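Local coordinates for aminopeptidase N (Francisella tularensis subsp. tularensis, PDB 5DLL), which is a zinc metallopeptidase of the M1 family that releases amino acids from the N-termini of peptides and probably takes part in intracellular peptide breakdown, at residues 96-99 / 100-104; 382-385 / 386-390. All blocks are in the same frame, centred on the assembly; numbering follows the deposited sequence.

Contact 1. Residues 96-99 / 100-104; sequences NNVP and EKFVL
Pro99 and Phe102, three residues apart where a loop runs into strand 101-110, show how an aromatic ring can fold back over the loop that precedes its own strand. The proline ring and the aromatic side chain cross at about a right angle, and CD of Pro99 lies 3.8 Å from CD1 of Phe102. The carbonyl of the same proline comes to the CD1-CE1 side of the ring: Pro99 O lies at the ring edge, near its plane, 3.4 Å from CD1 of Phe102. An oxygen placed there would face the slightly positive C-H rim and may add a mild electrostatic complement to the apolar touch. Phe102 owes this position to its first torsion (chi1 63°), which sets CG between the backbone N and the carbonyl carbon, placing the ring against Pro99 and Val98.

Val98 extends the apolar patch, its CG2 reaching CE1 of Phe102 at 3.8 Å. Between them, the CB of Glu100 points away from 96-99, and its carboxylate forms a salt bridge with Arg54. Leu62 touches both Val98 and Phe102, while Leu76 reaches both Pro99 and Phe102. Apolar side chains of a strand-connecting loop thus pack on the first residues of strand 101-110, where Phe102 is bonded through its backbone to Ile50 of strand 42-52, in the mixed beta-sheet of the M1 N-terminal domain.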
loop_
_atom_site.group_PDB
_atom_site.type_symbol
_atom_site.label_atom_id
_atom_site.label_comp_id
_atom_site.label_asym_id
_atom_site.label_seq_id
_atom_site.Cartn_x
_atom_site.Cartn_y
_atom_site.Cartn_z
ATOM N N ASN A 96 -29.877 23.142 22.585
ATOM C CA ASN A 96 -29.319 23.971 23.649
ATOM C C ASN A 96 -29.726 23.513 25.052
ATOM O O ASN A 96 -30.723 22.805 25.227
ATOM C CB ASN A 96 -29.738 25.425 23.446
ATOM C CG ASN A 96 -29.184 26.011 22.164
ATOM O OD1 ASN A 96 -27.983 25.949 21.908
ATOM N ND2 ASN A 96 -30.059 26.586 21.352
ATOM N N ASN A 97 -28.930 23.922 26.040
ATOM C CA ASN A 97 -29.215 23.679 27.459
ATOM C C ASN A 97 -29.552 22.226 27.782
ATOM O O ASN A 97 -30.553 21.946 28.446
ATOM C CB ASN A 97 -30.340 24.600 27.933
ATOM C CG ASN A 97 -30.104 26.043 27.549
ATOM O OD1 ASN A 97 -30.995 26.715 27.026
ATOM N ND2 ASN A 97 -28.889 26.525 27.786
ATOM N N VAL A 98 -28.710 21.313 27.303
ATOM C CA VAL A 98 -28.863 19.892 27.598
ATOM C C VAL A 98 -28.276 19.601 28.980
ATOM O O VAL A 98 -27.432 20.362 29.456
ATOM C CB VAL A 98 -28.186 18.993 26.537
ATOM C CG1 VAL A 98 -28.697 19.325 25.142
ATOM C CG2 VAL A 98 -26.666 19.104 26.591
ATOM N N PRO A 99 -28.720 18.506 29.628
ATOM C CA PRO A 99 -28.193 18.135 30.951
ATOM C C PRO A 99 -26.771 17.554 30.945
ATOM O O PRO A 99 -26.210 17.267 29.881
ATOM C CB PRO A 99 -29.186 17.072 31.455
ATOM C CG PRO A 99 -30.345 17.099 30.515
ATOM C CD PRO A 99 -29.824 17.620 29.215
ATOM N N GLU A 100 -26.218 17.370 32.143
ATOM C CA GLU A 100 -24.878 16.803 32.324
ATOM C C GLU A 100 -24.815 15.333 31.904
ATOM O O GLU A 100 -23.756 14.835 31.519
ATOM C CB GLU A 100 -24.441 16.919 33.792
ATOM C CG GLU A 100 -24.259 18.343 34.304
ATOM C CD GLU A 100 -22.977 18.993 33.815
ATOM O OE1 GLU A 100 -21.894 18.412 34.027
ATOM O OE2 GLU A 100 -23.053 20.093 33.227
ATOM N N LYS A 101 -25.948 14.642 32.004
ATOM C CA LYS A 101 -26.028 13.220 31.687
ATOM C C LYS A 101 -27.449 12.900 31.236
ATOM O O LYS A 101 -28.409 13.194 31.952
ATOM C CB LYS A 101 -25.658 12.395 32.924
ATOM C CG LYS A 101 -25.092 11.014 32.633
ATOM C CD LYS A 101 -24.472 10.406 33.887
ATOM C CE LYS A 101 -23.745 9.100 33.598
ATOM N NZ LYS A 101 -24.666 8.014 33.156
ATOM N N PHE A 102 -27.586 12.315 30.047
ATOM C CA PHE A 102 -28.909 12.046 29.472
ATOM C C PHE A 102 -28.895 10.994 28.360
ATOM O O PHE A 102 -27.844 10.646 27.821
ATOM C CB PHE A 102 -29.531 13.345 28.938
ATOM C CG PHE A 102 -28.758 13.975 27.804
ATOM C CD1 PHE A 102 -27.636 14.756 28.055
ATOM C CD2 PHE A 102 -29.162 13.804 26.485
ATOM C CE1 PHE A 102 -26.926 15.341 27.021
ATOM C CE2 PHE A 102 -28.457 14.394 25.445
ATOM C CZ PHE A 102 -27.337 15.160 25.715
ATOM N N VAL A 103 -30.085 10.502 28.029
ATOM C CA VAL A 103 -30.276 9.596 26.902
ATOM C C VAL A 103 -31.095 10.315 25.824
ATOM O O VAL A 103 -32.122 10.932 26.118
ATOM C CB VAL A 103 -30.932 8.251 27.318
ATOM C CG1 VAL A 103 -32.066 8.449 28.315
ATOM C CG2 VAL A 103 -31.420 7.480 26.098
ATOM N N LEU A 104 -30.621 10.238 24.582
ATOM C CA LEU A 104 -31.285 10.868 23.454
ATOM C C LEU A 104 -31.712 9.825 22.428
ATOM O O LEU A 104 -30.867 9.188 21.806
ATOM C CB LEU A 104 -30.342 11.874 22.800
ATOM C CG LEU A 104 -30.897 12.624 21.588
ATOM C CD1 LEU A 104 -32.120 13.438 21.977
ATOM C CD2 LEU A 104 -29.825 13.513 20.975
#

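Contact 2. Residues 382-385 / 386-390; sequences IEMN and NFYTV
Met384 reaches forward along the chain to Phe387 and Tyr388, and bends in its side chain decide how it does so. Both outer torsions are bent (chi2 -61°, chi3 -57°), so the thioether curls instead of running straight outward. Its sulfur comes to the edge of the Phe387 ring, SD lying 5.3 Å from the ring centroid, a Met-aromatic contact. The terminal methyl serves both aromatic residues: CE is 4.1 Å from CD2 of Phe387 and 3.8 Å from CZ of Tyr388.

The backbone makes this convergence possible. Asn386 N donates to Glu383 O at 3.1 Å and Phe387 N to Met384 O at 3.1 Å, i-to-i+3 bonds that wind the chain through a short 3-10 turn. Tyr388 N adds a weak bond to Asn385 O, and Tyr388 is itself the centre of an inverse gamma turn closed by Thr389 N and Phe387 O. Its ring lies back over the 3-10 turn, with Met384 O above the centre of one face, 3.7 Å from the plane. Asn385 OD1 approaches the same ring obliquely, 3.7 Å from CD2 of Tyr388, the amide and ring planes standing 79° apart.

Beyond the turn, Thr389 takes the N-cap position of helix 390-423, and its hydroxyl is hydrogen-bonded to NE2 of His374. Phe387 also meets Phe326 edge-to-face. Chemically, the methyl and the Met384 carbonyl on the Tyr388 ring probably limit how it turns, while the sulfur is taken up by Phe387; the side chain of Tyr388 is about 9 Å from the bound zinc ion, consistent with a place in the wall of the active-site cleft.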
loop_
_atom_site.group_PDB
_atom_site.type_symbol
_atom_site.label_atom_id
_atom_site.label_comp_id
_atom_site.label_asym_id
_atom_site.label_seq_id
_atom_site.Cartn_x
_atom_site.Cartn_y
_atom_site.Cartn_z
ATOM N N ILE A 382 -7.913 20.483 3.319
ATOM C CA ILE A 382 -9.125 20.949 2.643
ATOM C C ILE A 382 -10.139 19.801 2.561
ATOM O O ILE A 382 -11.256 19.911 3.066
ATOM C CB ILE A 382 -8.816 21.461 1.217
ATOM C CG1 ILE A 382 -7.768 22.585 1.257
ATOM C CG2 ILE A 382 -10.091 21.939 0.529
ATOM C CD1 ILE A 382 -7.115 22.866 -0.083
ATOM N N GLU A 383 -9.727 18.703 1.926
ATOM C CA GLU A 383 -10.542 17.488 1.817
ATOM C C GLU A 383 -9.742 16.289 2.330
ATOM O O GLU A 383 -8.511 16.336 2.378
ATOM C CB GLU A 383 -10.981 17.255 0.364
ATOM C CG GLU A 383 -9.838 17.256 -0.647
ATOM C CD GLU A 383 -10.279 16.912 -2.058
ATOM O OE1 GLU A 383 -9.403 16.840 -2.947
ATOM O OE2 GLU A 383 -11.490 16.715 -2.286
ATOM N N MET A 384 -10.445 15.222 2.703
ATOM C CA MET A 384 -9.815 14.012 3.260
ATOM C C MET A 384 -8.758 13.370 2.355
ATOM O O MET A 384 -7.835 12.725 2.852
ATOM C CB MET A 384 -10.876 12.963 3.615
ATOM C CG MET A 384 -11.590 13.217 4.935
ATOM S SD MET A 384 -10.485 13.226 6.360
ATOM C CE MET A 384 -9.727 11.608 6.241
ATOM N N ASN A 385 -8.895 13.544 1.041
ATOM C CA ASN A 385 -7.938 12.998 0.069
ATOM C C ASN A 385 -6.533 13.602 0.161
ATOM O O ASN A 385 -5.586 13.038 -0.383
ATOM C CB ASN A 385 -8.471 13.165 -1.360
ATOM C CG ASN A 385 -9.709 12.326 -1.621
ATOM O OD1 ASN A 385 -9.687 11.104 -1.472
ATOM N ND2 ASN A 385 -10.795 12.981 -2.017
ATOM N N ASN A 386 -6.407 14.749 0.834
ATOM C CA ASN A 386 -5.100 15.351 1.124
ATOM C C ASN A 386 -4.228 14.451 2.005
ATOM O O ASN A 386 -3.001 14.486 1.916
ATOM C CB ASN A 386 -5.266 16.715 1.813
ATOM C CG ASN A 386 -5.947 17.754 0.931
ATOM O OD1 ASN A 386 -6.615 17.418 -0.047
ATOM N ND2 ASN A 386 -5.781 19.026 1.282
ATOM N N PHE A 387 -4.874 13.652 2.856
ATOM C CA PHE A 387 -4.176 12.738 3.762
ATOM C C PHE A 387 -3.804 11.389 3.139
ATOM O O PHE A 387 -2.871 10.737 3.604
ATOM C CB PHE A 387 -5.026 12.477 5.008
ATOM C CG PHE A 387 -5.221 13.684 5.884
ATOM C CD1 PHE A 387 -4.128 14.382 6.383
ATOM C CD2 PHE A 387 -6.498 14.102 6.236
ATOM C CE1 PHE A 387 -4.304 15.485 7.199
ATOM C CE2 PHE A 387 -6.679 15.199 7.055
ATOM C CZ PHE A 387 -5.581 15.892 7.536
ATOM N N TYR A 388 -4.534 10.959 2.114
ATOM C CA TYR A 388 -4.304 9.644 1.507
ATOM C C TYR A 388 -3.146 9.694 0.508
ATOM O O TYR A 388 -3.351 9.651 -0.705
ATOM C CB TYR A 388 -5.591 9.121 0.851
ATOM C CG TYR A 388 -6.803 9.105 1.773
ATOM C CD1 TYR A 388 -6.660 8.960 3.156
ATOM C CD2 TYR A 388 -8.097 9.216 1.263
ATOM C CE1 TYR A 388 -7.759 8.941 3.996
ATOM C CE2 TYR A 388 -9.204 9.196 2.104
ATOM C CZ TYR A 388 -9.024 9.056 3.471
ATOM O OH TYR A 388 -10.094 9.028 4.331
ATOM N N THR A 389 -1.930 9.774 1.046
ATOM C CA THR A 389 -0.712 9.947 0.256
ATOM C C THR A 389 0.385 9.020 0.750
ATOM O O THR A 389 0.354 8.566 1.896
ATOM C CB THR A 389 -0.177 11.386 0.372
ATOM O OG1 THR A 389 0.040 11.709 1.752
ATOM C CG2 THR A 389 -1.158 12.376 -0.222
ATOM N N VAL A 390 1.357 8.750 -0.119
ATOM C CA VAL A 390 2.516 7.927 0.244
ATOM C C VAL A 390 3.349 8.544 1.375
ATOM O O VAL A 390 3.907 7.828 2.202
ATOM C CB VAL A 390 3.418 7.602 -0.973
ATOM C CG1 VAL A 390 2.664 6.731 -1.965
ATOM C CG2 VAL A 390 3.926 8.865 -1.656
#

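Both contacts are local, and each spans the start of a regular element: contact 1 leads into strand 101-110, contact 2 into helix 390-423. They share no element, belong to different domains of the chain, and lie with centres 35 Å apart and nearest atoms about 24 Å apart. Contact 1 is partly buried and far from the zinc; its cohesion comes from apolar side chains, while its strand finds backbone partners in neighbouring strands. Contact 2 is mostly at the surface, although Phe387 is buried, and it supplies its own backbone bonds, adding sulfur and carbonyl contacts to aromatic rings. The start of a sheet strand and the catalytic neighbourhood thus use aromatic residues in different chemical company.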